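Local coordinates for histidine-containing Phosphotransfer Protein type 1, MtHPt1 (Medicago truncatula, PDB 3US6) that probably relays phosphoryl groups between cytokinin sensor histidine kinases and response regulators in the plant two-component pathway, at residues M17-L23 with L125-L130; S96-F100 with C115-V119. One frame throughout, in Å; residues are numbered along the deposited sequence.

Contact 1: M17-L23 with L125-L130; sequences MFMEGFL and LVKNKL
M17 and F22 lie against helix 109-142 where the chain leaves helix 3-19 through a Schellman motif at G21, the CA of F22 coming 6.2 Å from that of V126 and the CA of M17 8.0 Å from that of K129. The F22 ring carries much of the contact. K129 crosses the F22 ring at about a right angle, its CE over one face, 3.6 Å from the F22 ring centroid and 18° off the normal, a CH-pi contact. L125 CD1 meets the ring edge, 3.8 Å from F22 CE1. The one bend in the K129 chain beyond CG, at chi4 (-68°), turns NZ toward E20, yet K129 NZ and E20 OE1 stay 4.1 Å apart, beyond a salt bridge; two waters span the gap, each donating to E20 OE1 and accepting from K129 NZ, which probably lets the opposite charges feel each other. Replacing F22 by an alanine is likely to strip the K129 methylenes of their aromatic platform and open a gap beside L125. Deeper in, M17 bends at chi3 (72°) and brings CE to K129 CB at 3.5 Å, while L23 CD2 packs on V126 CG2 and L130 CD2, the latter at 4.3 Å. No direct hydrogen bond crosses. The contact docks the end of helix 3-19 on the long helix of the HPt-type bundle. Around it, F22 touches R92 and V126 touches V93, both of helix 91-106, R92 hydrogen-bonds to the carbonyl of E20, and L130 reaches F27 of helix 25-32 and V46 and F50 of helix 41-64.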
loop_
_atom_site.group_PDB
_atom_site.type_symbol
_atom_site.label_atom_id
_atom_site.label_comp_id
_atom_site.label_asym_id
_atom_site.label_seq_id
_atom_site.Cartn_x
_atom_site.Cartn_y
_atom_site.Cartn_z
ATOM N N MET A 17 5.162 7.678 -8.529
ATOM C CA MET A 17 4.915 6.821 -7.349
ATOM C C MET A 17 6.213 6.276 -6.822
ATOM O O MET A 17 6.408 6.190 -5.620
ATOM C CB MET A 17 3.920 5.708 -7.693
ATOM C CG MET A 17 2.512 6.220 -7.946
ATOM S SD MET A 17 1.316 4.938 -8.319
ATOM C CE MET A 17 1.164 4.213 -6.706
ATOM N N PHE A 18 7.125 5.843 -7.707
ATOM C CA PHE A 18 8.410 5.333 -7.248
ATOM C C PHE A 18 9.249 6.489 -6.687
ATOM O O PHE A 18 9.908 6.327 -5.653
ATOM C CB PHE A 18 9.185 4.564 -8.362
ATOM C CG PHE A 18 8.689 3.187 -8.596
ATOM C CD1 PHE A 18 9.244 2.138 -7.897
ATOM C CD2 PHE A 18 7.652 2.937 -9.398
ATOM C CE1 PHE A 18 8.782 0.861 -8.077
ATOM C CE2 PHE A 18 7.204 1.624 -9.596
ATOM C CZ PHE A 18 7.746 0.633 -8.930
ATOM N N MET A 19 9.276 7.643 -7.352
ATOM C CA MET A 19 10.178 8.709 -6.950
ATOM C C MET A 19 9.770 9.266 -5.597
ATOM O O MET A 19 10.643 9.645 -4.811
ATOM C CB MET A 19 10.181 9.823 -7.986
ATOM C CG MET A 19 10.964 9.405 -9.166
ATOM S SD MET A 19 10.970 10.575 -10.562
ATOM C CE MET A 19 11.943 11.897 -9.842
ATOM N N GLU A 20 8.489 9.286 -5.314
ATOM C CA GLU A 20 7.943 9.838 -4.074
ATOM C C GLU A 20 7.918 8.795 -2.954
ATOM O O GLU A 20 7.561 9.144 -1.850
ATOM C CB GLU A 20 6.569 10.423 -4.286
ATOM C CG GLU A 20 6.659 11.631 -5.245
ATOM C CD GLU A 20 5.339 12.152 -5.745
ATOM O OE1 GLU A 20 4.255 11.657 -5.405
ATOM O OE2 GLU A 20 5.382 13.191 -6.449
ATOM N N GLY A 21 8.243 7.535 -3.254
ATOM C CA GLY A 21 8.336 6.512 -2.240
ATOM C C GLY A 21 7.086 5.728 -1.996
ATOM O O GLY A 21 7.114 4.919 -1.088
ATOM N N PHE A 22 6.029 5.936 -2.778
ATOM C CA PHE A 22 4.819 5.205 -2.581
ATOM C C PHE A 22 4.947 3.727 -2.935
ATOM O O PHE A 22 4.309 2.881 -2.309
ATOM C CB PHE A 22 3.663 5.802 -3.323
ATOM C CG PHE A 22 3.272 7.144 -2.757
ATOM C CD1 PHE A 22 2.565 7.225 -1.565
ATOM C CD2 PHE A 22 3.657 8.316 -3.364
ATOM C CE1 PHE A 22 2.270 8.487 -0.991
ATOM C CE2 PHE A 22 3.326 9.572 -2.844
ATOM C CZ PHE A 22 2.660 9.634 -1.604
ATOM N N LEU A 23 5.783 3.421 -3.958
ATOM C CA LEU A 23 6.073 2.059 -4.395
ATOM C C LEU A 23 7.582 1.873 -4.431
ATOM O O LEU A 23 8.336 2.826 -4.687
ATOM C CB LEU A 23 5.496 1.771 -5.754
ATOM C CG LEU A 23 4.016 1.864 -5.892
ATOM C CD1 LEU A 23 3.670 1.715 -7.366
ATOM C CD2 LEU A 23 3.307 0.866 -5.047
ATOM N N LEU A 125 -3.441 7.007 0.714
ATOM C CA LEU A 125 -2.742 7.617 -0.415
ATOM C C LEU A 125 -2.387 6.559 -1.433
ATOM O O LEU A 125 -2.625 6.726 -2.639
ATOM C CB LEU A 125 -1.467 8.365 0.015
ATOM C CG LEU A 125 -1.694 9.707 0.736
ATOM C CD1 LEU A 125 -0.355 10.261 1.180
ATOM C CD2 LEU A 125 -2.498 10.703 -0.100
ATOM N N VAL A 126 -1.722 5.494 -1.031
ATOM C CA VAL A 126 -1.289 4.509 -1.988
ATOM C C VAL A 126 -2.483 3.721 -2.538
ATOM O O VAL A 126 -2.418 3.319 -3.706
ATOM C CB VAL A 126 -0.160 3.594 -1.435
ATOM C CG1 VAL A 126 -0.656 2.576 -0.444
ATOM C CG2 VAL A 126 0.606 2.948 -2.562
ATOM N N LYS A 127 -3.542 3.492 -1.744
ATOM C CA LYS A 127 -4.719 2.835 -2.285
ATOM C C LYS A 127 -5.271 3.654 -3.432
ATOM O O LYS A 127 -5.548 3.082 -4.499
ATOM C CB LYS A 127 -5.767 2.646 -1.208
ATOM C CG LYS A 127 -7.104 2.137 -1.714
ATOM C CD LYS A 127 -8.121 1.987 -0.604
ATOM C CE LYS A 127 -9.351 1.240 -1.141
ATOM N NZ LYS A 127 -10.550 1.599 -0.338
ATOM N N ASN A 128 -5.524 4.921 -3.202
ATOM C CA ASN A 128 -6.068 5.772 -4.226
ATOM C C ASN A 128 -5.161 5.787 -5.465
ATOM O O ASN A 128 -5.670 5.677 -6.590
ATOM C CB ASN A 128 -6.401 7.141 -3.714
ATOM C CG ASN A 128 -7.694 7.129 -2.938
ATOM O OD1 ASN A 128 -8.777 7.202 -3.503
ATOM N ND2 ASN A 128 -7.562 7.072 -1.620
ATOM N N LYS A 129 -3.857 5.931 -5.285
ATOM C CA LYS A 129 -2.950 6.040 -6.424
ATOM C C LYS A 129 -2.960 4.701 -7.192
ATOM O O LYS A 129 -2.893 4.661 -8.450
ATOM C CB LYS A 129 -1.531 6.383 -5.979
ATOM C CG LYS A 129 -1.415 7.799 -5.455
ATOM C CD LYS A 129 -0.064 8.009 -4.813
ATOM C CE LYS A 129 0.219 9.447 -4.355
ATOM N NZ LYS A 129 0.357 10.348 -5.475
ATOM N N LEU A 130 -2.957 3.567 -6.482
ATOM C CA LEU A 130 -3.015 2.262 -7.126
ATOM C C LEU A 130 -4.293 2.076 -7.932
ATOM O O LEU A 130 -4.268 1.511 -9.034
ATOM C CB LEU A 130 -2.849 1.117 -6.133
ATOM C CG LEU A 130 -1.419 0.892 -5.647
ATOM C CD1 LEU A 130 -1.360 -0.075 -4.533
ATOM C CD2 LEU A 130 -0.556 0.375 -6.789
HETATM O O HOH W 1 2.858 9.585 -6.708
HETATM O O HOH W 2 1.954 12.683 -4.609
#

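Contact 2: S96-F100 with C115-V119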
loop_
_atom_site.group_PDB
_atom_site.type_symbol
_atom_site.label_atom_id
_atom_site.label_comp_id
_atom_site.label_asym_id
_atom_site.label_seq_id
_atom_site.Cartn_x
_atom_site.Cartn_y
_atom_site.Cartn_z
ATOM N N SER A 96 5.961 3.682 7.780
ATOM C CA SER A 96 5.072 4.191 8.858
ATOM C C SER A 96 4.814 3.139 9.913
ATOM O O SER A 96 4.751 3.436 11.058
ATOM C CB SER A 96 3.727 4.747 8.392
ATOM O OG SER A 96 3.877 5.896 7.630
ATOM N N CYS A 97 4.649 1.893 9.495
ATOM C CA CYS A 97 4.490 0.786 10.436
ATOM C C CYS A 97 5.741 0.572 11.283
ATOM O O CYS A 97 5.636 0.317 12.467
ATOM C CB CYS A 97 4.164 -0.506 9.677
ATOM S SG CYS A 97 2.532 -0.589 8.985
ATOM N N VAL A 98 6.918 0.677 10.670
ATOM C CA VAL A 98 8.178 0.650 11.442
ATOM C C VAL A 98 8.248 1.712 12.514
ATOM O O VAL A 98 8.587 1.438 13.679
ATOM C CB VAL A 98 9.404 0.758 10.524
ATOM C CG1 VAL A 98 10.679 0.797 11.353
ATOM C CG2 VAL A 98 9.427 -0.438 9.544
ATOM N N ALA A 99 7.887 2.942 12.169
ATOM C CA ALA A 99 7.852 4.014 13.106
ATOM C C ALA A 99 6.860 3.699 14.261
ATOM O O ALA A 99 7.134 3.896 15.434
ATOM C CB ALA A 99 7.525 5.324 12.388
ATOM N N PHE A 100 5.702 3.234 13.805
ATOM C CA PHE A 100 4.641 2.803 14.708
ATOM C C PHE A 100 5.190 1.861 15.773
ATOM O O PHE A 100 5.107 2.144 16.967
ATOM C CB PHE A 100 3.526 2.109 13.924
ATOM C CG PHE A 100 2.184 2.173 14.595
ATOM C CD1 PHE A 100 2.088 2.269 15.974
ATOM C CD2 PHE A 100 1.018 2.137 13.848
ATOM C CE1 PHE A 100 0.855 2.328 16.594
ATOM C CE2 PHE A 100 -0.218 2.194 14.464
ATOM C CZ PHE A 100 -0.299 2.291 15.838
ATOM N N CYS A 115 0.982 8.209 15.090
ATOM C CA CYS A 115 1.563 7.353 14.096
ATOM C C CYS A 115 0.500 6.503 13.425
ATOM O O CYS A 115 0.591 6.261 12.213
ATOM C CB CYS A 115 2.551 6.469 14.753
ATOM S SG CYS A 115 3.562 5.563 13.562
ATOM N N LEU A 116 -0.530 6.043 14.146
ATOM C CA LEU A 116 -1.615 5.372 13.435
ATOM C C LEU A 116 -2.277 6.326 12.444
ATOM O O LEU A 116 -2.650 5.927 11.336
ATOM C CB LEU A 116 -2.676 4.755 14.385
ATOM C CG LEU A 116 -3.923 4.060 13.763
ATOM C CD1 LEU A 116 -3.484 3.009 12.930
ATOM C CD2 LEU A 116 -4.762 3.464 14.853
ATOM N N GLN A 117 -2.443 7.577 12.777
ATOM C CA GLN A 117 -3.067 8.522 11.902
ATOM C C GLN A 117 -2.201 8.581 10.619
ATOM O O GLN A 117 -2.773 8.541 9.505
ATOM C CB GLN A 117 -3.205 9.869 12.613
ATOM C CG GLN A 117 -3.838 10.995 11.782
ATOM C CD GLN A 117 -2.909 11.621 10.760
ATOM O OE1 GLN A 117 -1.854 12.092 11.109
ATOM N NE2 GLN A 117 -3.371 11.701 9.521
ATOM N N GLN A 118 -0.902 8.538 10.761
ATOM C CA GLN A 118 -0.066 8.602 9.577
ATOM C C GLN A 118 -0.100 7.300 8.774
ATOM O O GLN A 118 -0.063 7.343 7.540
ATOM C CB GLN A 118 1.371 8.902 9.940
ATOM C CG GLN A 118 1.538 10.264 10.477
ATOM C CD GLN A 118 1.387 11.314 9.374
ATOM O OE1 GLN A 118 2.165 11.343 8.414
ATOM N NE2 GLN A 118 0.340 12.167 9.473
ATOM N N VAL A 119 -0.090 6.128 9.445
ATOM C CA VAL A 119 -0.192 4.841 8.719
ATOM C C VAL A 119 -1.453 4.803 7.882
ATOM O O VAL A 119 -1.493 4.431 6.702
ATOM C CB VAL A 119 -0.273 3.638 9.743
ATOM C CG1 VAL A 119 -0.534 2.338 9.042
ATOM C CG2 VAL A 119 1.018 3.538 10.547
#
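F100 and C115 meet between the antiparallel segments 96-100 and 115-119, whose axes approach to 9.1 Å at 166°. F100 can be followed outward from its backbone. F100 CB comes to 3.5 Å from C115 SG, and F100 CG to 3.8 Å from the same sulfur; both residues have two conformers, so this closeness, given for one of each, is doubtful. With CG anti to the backbone N (chi1 -154°), the ring swings across toward the partner helix. F100 CD2 then meets V119 CG2 at 3.6 Å, F100 CE2 lies 3.6 Å from L116 CB, and CZ at the tip stays beside that same CB. L116 runs alongside in the same direction, its backbone N over one ring face, offset toward the rim. V119 CG2 also packs beside S96 CB, at 3.7 Å, while S96 OG is satisfied within its own helix by the carbonyl of R92. V64 of helix 41-64 and C112 also touch F100. Because no hydrogen bond links the two segments, their cohesion probably comes from burial and van der Waals packing of F100, L116 and V119, as in the apolar interior of a helical bundle, with a possible, conformer-dependent sulfur-aromatic contribution from C115.

In the fold
Contacts 1 and 2 share helix 109-142, the longest of the chain, and lie with centres 16 Å apart and nearest atoms about 7 Å apart, without touching. Along the chain the order is 17-23, 96-100, 115-119, 125-130, so contact 2 falls wholly between the two halves of contact 1. Contact 2 joins helices 91-106 and 109-142, consecutive in the chain, as an antiparallel hairpin; contact 1 brings the end of helix 3-19 onto the same long helix from 102 residues away, all within one helix bundle. H79, the likely site of phosphorylation, unmodified here, lies on helix 71-88, which packs on C97 and V119 of contact 2 through F81.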